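Local structure of metal transporter CNNM3 (Homo sapiens, 6DFD) at residues P66-E71 with L197-A202; R55-E60 with D109-I114. The protein probably takes part in magnesium efflux as a CNNM-family membrane protein, through a cyclic nucleotide-binding homology domain that mediates dimerization and is required for that activity. The protein carries 6 engineered substitutions. All blocks are in the same frame, centred on the assembly; numbering follows the deposited sequence.

Contact 1. Residues P66-E71 with L197-A202; sequences PLRMSE and LQYLNA. Engineered in segment 66-71: Met69 (natural residue Ile).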
loop_
_atom_site.group_PDB
_atom_site.type_symbol
_atom_site.label_atom_id
_atom_site.label_comp_id
_atom_site.label_asym_id
_atom_site.label_seq_id
_atom_site.Cartn_x
_atom_site.Cartn_y
_atom_site.Cartn_z
ATOM N N PRO A 66 19.386 -13.255 6.756
ATOM C CA PRO A 66 20.264 -14.088 7.599
ATOM C C PRO A 66 21.678 -13.565 7.704
ATOM O O PRO A 66 22.424 -14.017 8.582
ATOM C CB PRO A 66 20.223 -15.457 6.901
ATOM C CG PRO A 66 18.880 -15.476 6.245
ATOM C CD PRO A 66 18.675 -14.066 5.754
ATOM N N LEU A 67 22.084 -12.645 6.829
ATOM C CA LEU A 67 23.399 -12.033 6.952
ATOM C C LEU A 67 23.470 -11.062 8.117
ATOM O O LEU A 67 24.572 -10.758 8.591
ATOM C CB LEU A 67 23.757 -11.308 5.657
ATOM C CG LEU A 67 23.776 -12.194 4.411
ATOM C CD1 LEU A 67 24.110 -11.358 3.190
ATOM C CD2 LEU A 67 24.776 -13.329 4.569
ATOM N N ARG A 68 22.324 -10.559 8.565
ATOM C CA ARG A 68 22.209 -9.627 9.677
ATOM C C ARG A 68 21.688 -10.291 10.941
ATOM O O ARG A 68 22.205 -10.039 12.033
ATOM C CB ARG A 68 21.270 -8.479 9.288
ATOM C CG ARG A 68 21.758 -7.688 8.085
ATOM C CD ARG A 68 20.775 -6.611 7.650
ATOM N NE ARG A 68 21.219 -5.981 6.408
ATOM C CZ ARG A 68 20.771 -4.820 5.938
ATOM N NH1 ARG A 68 19.859 -4.125 6.605
ATOM N NH2 ARG A 68 21.252 -4.346 4.795
HETATM N N MSE A 69 20.681 -11.143 10.803
HETATM C CA MSE A 69 20.042 -11.804 11.930
HETATM C C MSE A 69 19.834 -13.268 11.612
HETATM O O MSE A 69 19.239 -13.592 10.588
HETATM C CB MSE A 69 18.690 -11.164 12.238
HETATM C CG MSE A 69 18.104 -11.652 13.541
HETATM SE SE MSE A 69 16.511 -10.740 13.956
HETATM C CE MSE A 69 17.214 -8.929 14.048
ATOM N N SER A 70 20.281 -14.158 12.488
ATOM C CA SER A 70 20.136 -15.574 12.203
ATOM C C SER A 70 18.665 -15.956 12.235
ATOM O O SER A 70 17.858 -15.364 12.956
ATOM C CB SER A 70 20.931 -16.423 13.196
ATOM O OG SER A 70 20.262 -16.563 14.432
ATOM N N GLU A 71 18.313 -16.941 11.412
ATOM C CA GLU A 71 16.928 -17.385 11.361
ATOM C C GLU A 71 16.472 -17.875 12.724
ATOM O O GLU A 71 15.318 -17.679 13.111
ATOM C CB GLU A 71 16.782 -18.480 10.305
ATOM C CG GLU A 71 17.014 -17.979 8.906
ATOM C CD GLU A 71 16.547 -18.962 7.859
ATOM O OE1 GLU A 71 17.399 -19.567 7.188
ATOM O OE2 GLU A 71 15.316 -19.149 7.705
ATOM N N LEU A 197 14.555 -1.113 19.503
ATOM C CA LEU A 197 15.372 -1.675 20.573
ATOM C C LEU A 197 15.338 -3.196 20.543
ATOM O O LEU A 197 16.360 -3.847 20.763
ATOM C CB LEU A 197 14.904 -1.158 21.934
ATOM C CG LEU A 197 15.289 0.279 22.296
ATOM C CD1 LEU A 197 14.721 0.651 23.661
ATOM C CD2 LEU A 197 16.802 0.468 22.289
ATOM N N GLN A 198 14.174 -3.783 20.267
ATOM C CA GLN A 198 14.107 -5.239 20.169
ATOM C C GLN A 198 14.928 -5.740 18.990
ATOM O O GLN A 198 15.619 -6.762 19.086
ATOM C CB GLN A 198 12.661 -5.691 20.030
ATOM C CG GLN A 198 11.805 -5.458 21.255
ATOM C CD GLN A 198 10.334 -5.702 20.966
ATOM O OE1 GLN A 198 9.850 -5.415 19.874
ATOM N NE2 GLN A 198 9.622 -6.250 21.940
ATOM N N TYR A 199 14.861 -5.032 17.865
ATOM C CA TYR A 199 15.644 -5.417 16.695
ATOM C C TYR A 199 17.137 -5.364 16.997
ATOM O O TYR A 199 17.859 -6.344 16.785
ATOM C CB TYR A 199 15.289 -4.501 15.521
ATOM C CG TYR A 199 16.130 -4.731 14.292
ATOM C CD1 TYR A 199 15.900 -5.828 13.465
ATOM C CD2 TYR A 199 17.149 -3.860 13.953
ATOM C CE1 TYR A 199 16.664 -6.043 12.342
ATOM C CE2 TYR A 199 17.919 -4.070 12.830
ATOM C CZ TYR A 199 17.669 -5.161 12.024
ATOM O OH TYR A 199 18.450 -5.380 10.904
ATOM N N LEU A 200 17.616 -4.228 17.502
ATOM C CA LEU A 200 19.044 -4.080 17.780
ATOM C C LEU A 200 19.511 -5.076 18.837
ATOM O O LEU A 200 20.623 -5.618 18.746
ATOM C CB LEU A 200 19.340 -2.646 18.222
ATOM C CG LEU A 200 18.959 -1.559 17.212
ATOM C CD1 LEU A 200 19.177 -0.175 17.805
ATOM C CD2 LEU A 200 19.731 -1.706 15.907
ATOM N N ASN A 201 18.680 -5.321 19.855
ATOM C CA ASN A 201 19.008 -6.353 20.833
ATOM C C ASN A 201 19.152 -7.705 20.158
ATOM O O ASN A 201 20.058 -8.480 20.487
ATOM C CB ASN A 201 17.938 -6.416 21.922
ATOM C CG ASN A 201 18.035 -5.263 22.901
ATOM O OD1 ASN A 201 19.128 -4.779 23.197
ATOM N ND2 ASN A 201 16.892 -4.816 23.409
ATOM N N ALA A 202 18.265 -8.004 19.206
ATOM C CA ALA A 202 18.362 -9.259 18.471
ATOM C C ALA A 202 19.624 -9.309 17.622
ATOM O O ALA A 202 20.251 -10.366 17.500
ATOM C CB ALA A 202 17.117 -9.457 17.604
#

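Contact 2. Residues R55-E60 with D109-I114; sequences RFLSRE and DYFILI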
loop_
_atom_site.group_PDB
_atom_site.type_symbol
_atom_site.label_atom_id
_atom_site.label_comp_id
_atom_site.label_asym_id
_atom_site.label_seq_id
_atom_site.Cartn_x
_atom_site.Cartn_y
_atom_site.Cartn_z
ATOM N N ARG A 55 10.426 -17.444 8.092
ATOM C CA ARG A 55 10.964 -17.718 6.758
ATOM C C ARG A 55 10.661 -16.570 5.806
ATOM O O ARG A 55 11.505 -16.170 4.994
ATOM C CB ARG A 55 10.375 -19.006 6.179
ATOM C CG ARG A 55 10.504 -20.251 7.021
ATOM C CD ARG A 55 11.923 -20.557 7.351
ATOM N NE ARG A 55 12.073 -21.942 7.789
ATOM C CZ ARG A 55 13.094 -22.382 8.513
ATOM N NH1 ARG A 55 14.049 -21.542 8.892
ATOM N NH2 ARG A 55 13.159 -23.662 8.860
ATOM N N PHE A 56 9.434 -16.057 5.867
ATOM C CA PHE A 56 9.045 -14.962 4.992
ATOM C C PHE A 56 9.939 -13.754 5.202
ATOM O O PHE A 56 10.477 -13.197 4.244
ATOM C CB PHE A 56 7.586 -14.591 5.260
ATOM C CG PHE A 56 7.101 -13.412 4.465
ATOM C CD1 PHE A 56 6.729 -13.556 3.146
ATOM C CD2 PHE A 56 7.005 -12.163 5.043
ATOM C CE1 PHE A 56 6.263 -12.471 2.415
ATOM C CE2 PHE A 56 6.543 -11.073 4.313
ATOM C CZ PHE A 56 6.168 -11.232 3.004
ATOM N N LEU A 57 10.086 -13.319 6.453
ATOM C CA LEU A 57 10.884 -12.130 6.718
ATOM C C LEU A 57 12.330 -12.347 6.303
ATOM O O LEU A 57 12.938 -11.477 5.676
ATOM C CB LEU A 57 10.807 -11.757 8.192
ATOM C CG LEU A 57 9.458 -11.241 8.690
ATOM C CD1 LEU A 57 9.557 -11.008 10.180
ATOM C CD2 LEU A 57 9.071 -9.957 7.967
ATOM N N SER A 58 12.897 -13.509 6.644
ATOM C CA SER A 58 14.289 -13.780 6.295
ATOM C C SER A 58 14.504 -13.733 4.792
ATOM O O SER A 58 15.593 -13.356 4.329
ATOM C CB SER A 58 14.716 -15.148 6.834
ATOM O OG SER A 58 14.629 -15.191 8.247
ATOM N N ARG A 59 13.493 -14.123 4.007
ATOM C CA ARG A 59 13.666 -14.106 2.558
ATOM C C ARG A 59 13.384 -12.735 1.956
ATOM O O ARG A 59 14.056 -12.327 1.008
ATOM C CB ARG A 59 12.754 -15.141 1.901
ATOM C CG ARG A 59 12.730 -15.073 0.379
ATOM C CD ARG A 59 13.949 -15.740 -0.209
ATOM N NE ARG A 59 13.629 -17.139 -0.428
ATOM C CZ ARG A 59 13.197 -17.647 -1.576
ATOM N NH1 ARG A 59 13.069 -16.890 -2.660
ATOM N NH2 ARG A 59 12.904 -18.929 -1.637
ATOM N N GLU A 60 12.376 -12.028 2.461
ATOM C CA GLU A 60 11.790 -10.912 1.733
ATOM C C GLU A 60 12.212 -9.536 2.240
ATOM O O GLU A 60 12.114 -8.568 1.477
ATOM C CB GLU A 60 10.259 -11.005 1.785
ATOM C CG GLU A 60 9.692 -12.262 1.119
ATOM C CD GLU A 60 9.971 -12.324 -0.374
ATOM O OE1 GLU A 60 10.183 -13.441 -0.904
ATOM O OE2 GLU A 60 9.974 -11.252 -1.018
ATOM N N ASP A 109 8.951 4.106 15.932
ATOM C CA ASP A 109 10.165 3.325 16.122
ATOM C C ASP A 109 9.868 1.830 16.167
ATOM O O ASP A 109 10.553 1.077 16.871
ATOM C CB ASP A 109 10.903 3.754 17.395
ATOM C CG ASP A 109 10.158 3.376 18.659
ATOM O OD1 ASP A 109 8.932 3.160 18.593
ATOM O OD2 ASP A 109 10.809 3.292 19.723
ATOM N N TYR A 110 8.873 1.374 15.410
ATOM C CA TYR A 110 8.612 -0.053 15.327
ATOM C C TYR A 110 8.241 -0.457 13.909
ATOM O O TYR A 110 7.760 0.346 13.105
ATOM C CB TYR A 110 7.511 -0.492 16.295
ATOM C CG TYR A 110 6.243 0.338 16.214
ATOM C CD1 TYR A 110 5.329 0.141 15.194
ATOM C CD2 TYR A 110 5.971 1.315 17.165
ATOM C CE1 TYR A 110 4.167 0.898 15.115
ATOM C CE2 TYR A 110 4.809 2.076 17.101
ATOM C CZ TYR A 110 3.917 1.864 16.076
ATOM O OH TYR A 110 2.770 2.624 16.015
ATOM N N PHE A 111 8.507 -1.727 13.628
ATOM C CA PHE A 111 8.146 -2.413 12.398
ATOM C C PHE A 111 6.925 -3.274 12.684
ATOM O O PHE A 111 6.813 -3.854 13.768
ATOM C CB PHE A 111 9.332 -3.269 11.940
ATOM C CG PHE A 111 8.991 -4.368 10.979
ATOM C CD1 PHE A 111 8.554 -5.607 11.438
ATOM C CD2 PHE A 111 9.171 -4.192 9.620
ATOM C CE1 PHE A 111 8.260 -6.621 10.558
ATOM C CE2 PHE A 111 8.878 -5.214 8.728
ATOM C CZ PHE A 111 8.424 -6.428 9.197
ATOM N N ILE A 112 6.004 -3.343 11.724
ATOM C CA ILE A 112 4.807 -4.163 11.857
ATOM C C ILE A 112 4.633 -5.036 10.627
ATOM O O ILE A 112 4.792 -4.575 9.490
ATOM C CB ILE A 112 3.548 -3.300 12.086
ATOM C CG1 ILE A 112 3.582 -2.720 13.499
ATOM C CG2 ILE A 112 2.284 -4.128 11.879
ATOM C CD1 ILE A 112 2.545 -1.673 13.755
ATOM N N LEU A 113 4.299 -6.302 10.859
ATOM C CA LEU A 113 3.834 -7.202 9.814
ATOM C C LEU A 113 2.449 -7.670 10.220
ATOM O O LEU A 113 2.232 -8.038 11.380
ATOM C CB LEU A 113 4.771 -8.401 9.620
ATOM C CG LEU A 113 4.259 -9.420 8.591
ATOM C CD1 LEU A 113 5.366 -9.979 7.788
ATOM C CD2 LEU A 113 3.531 -10.565 9.264
ATOM N N ILE A 114 1.513 -7.640 9.280
ATOM C CA ILE A 114 0.133 -8.024 9.558
ATOM C C ILE A 114 0.016 -9.533 9.397
ATOM O O ILE A 114 0.185 -10.062 8.295
ATOM C CB ILE A 114 -0.849 -7.294 8.626
ATOM C CG1 ILE A 114 -0.755 -5.783 8.835
ATOM C CG2 ILE A 114 -2.309 -7.772 8.875
ATOM C CD1 ILE A 114 -1.596 -4.984 7.846
#

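Contact 1. Residues P66-E71 with L197-A202
Met69 reaches from the loop between helices 47-60 and 71-78 to helix 196-207, where it meets Tyr199 and Ala202. It is an engineered residue, Ile in the natural sequence, and is modelled as selenomethionine. Its chain runs straight out with CG anti to the backbone N (chi1 -170°). It then bends at chi3 (-60°), which turns the terminal methyl onto the helix. That methyl does most of the touching. Met69 CE is 3.4 Å from both Tyr199 CD1 and Tyr199 CE1, so it sits obliquely against that bond of the ring. On its other contact, Met69 CE is 3.6 Å from Ala202 CB. The selenium follows behind, with Met69 SE 3.9 Å from Ala202 CB. The methyl therefore bridges the ring bond and the small side chain one helical turn on. Leu74 of helix 71-78 and Leu203 of helix 196-207 also pack on Met69.

Arg68 adds a looser touch at the hydroxyl end of the ring. Arg68 CD is 4.2 Å from Tyr199 OH, and the guanidinium plane stands 62° from the ring plane. The tyrosine hydroxyl is hydrogen-bonded to Val63 O, earlier in the same loop. In the cyclic nucleotide-binding homology domain, the contact ties this loop to the last modelled helix. Its chemistry is apolar at the buried methyl, while the hydroxyl bond gives the ring a second hold on the loop and helps fix where it ends.

Contact 2. Residues R55-E60 with D109-I114
Helix 55-60 and strand 110-114 run at 120° to each other, their axes 11.9 Å apart at closest approach, with Leu57 nearest in register to Leu113. This is helix-on-sheet packing in the cyclic nucleotide-binding homology domain, whose beta-barrel fold belongs to the cupin clan. The strand lies inside an antiparallel sheet, between strands 189-195 and 137-138. The last turns of helix 47-60 cover it.

Four apolar side chains carry the contact. Phe111 and Leu113, two residues apart on the strand, both point at the helix. Phe56 and Leu57 point back from it. Leu57 has CG anti to its carbonyl carbon (chi1 -69°); this aims the branch point at the strand, and CD2 takes both contacts there. Leu57 CD2 lies 3.8 Å from Phe111 CZ, the far end of that ring, on an oblique approach. Leu57 and Phe111 reach in from opposing sides and overlap alongside one another.

Phe56 sits nearer the edge of the contact. Glu60 CG, one turn along the helix, lies 3.6 Å above one face of the Phe56 ring, displaced toward its rim. The ring also meets Phe135 edge-to-face, while Phe111 meets Phe64 in the same way. Leu57 packs on Leu74 of helix 71-78 as well. One methyl of Leu113 serves both helix residues: Leu113 CD1 is 3.7 Å from Leu57 CD2 and 3.8 Å from Phe56 CE2.

Both contacts are largely buried, but they lie at different depths. The centre of contact 2 lies about 6 Å from the centre of the chain, that of contact 1 about 15 Å. Contact 2 sets a helix on the barrel wall; contact 1 holds a loop to the last modelled helix. Neither has a polar bond between its segments. Contact 1 differs in having a tyrosine hydroxyl and an exposed arginine at its margin. Their centres are 11 Å apart, and the segments alternate along the chain. The loop of contact 1 follows directly on the helix of contact 2. They meet directly: Glu71 OE2 forms a salt bridge with Arg55 NH1 (3.0 Å), and Pro66 packs on Ser58. Helix 71-78 packs against both contacts.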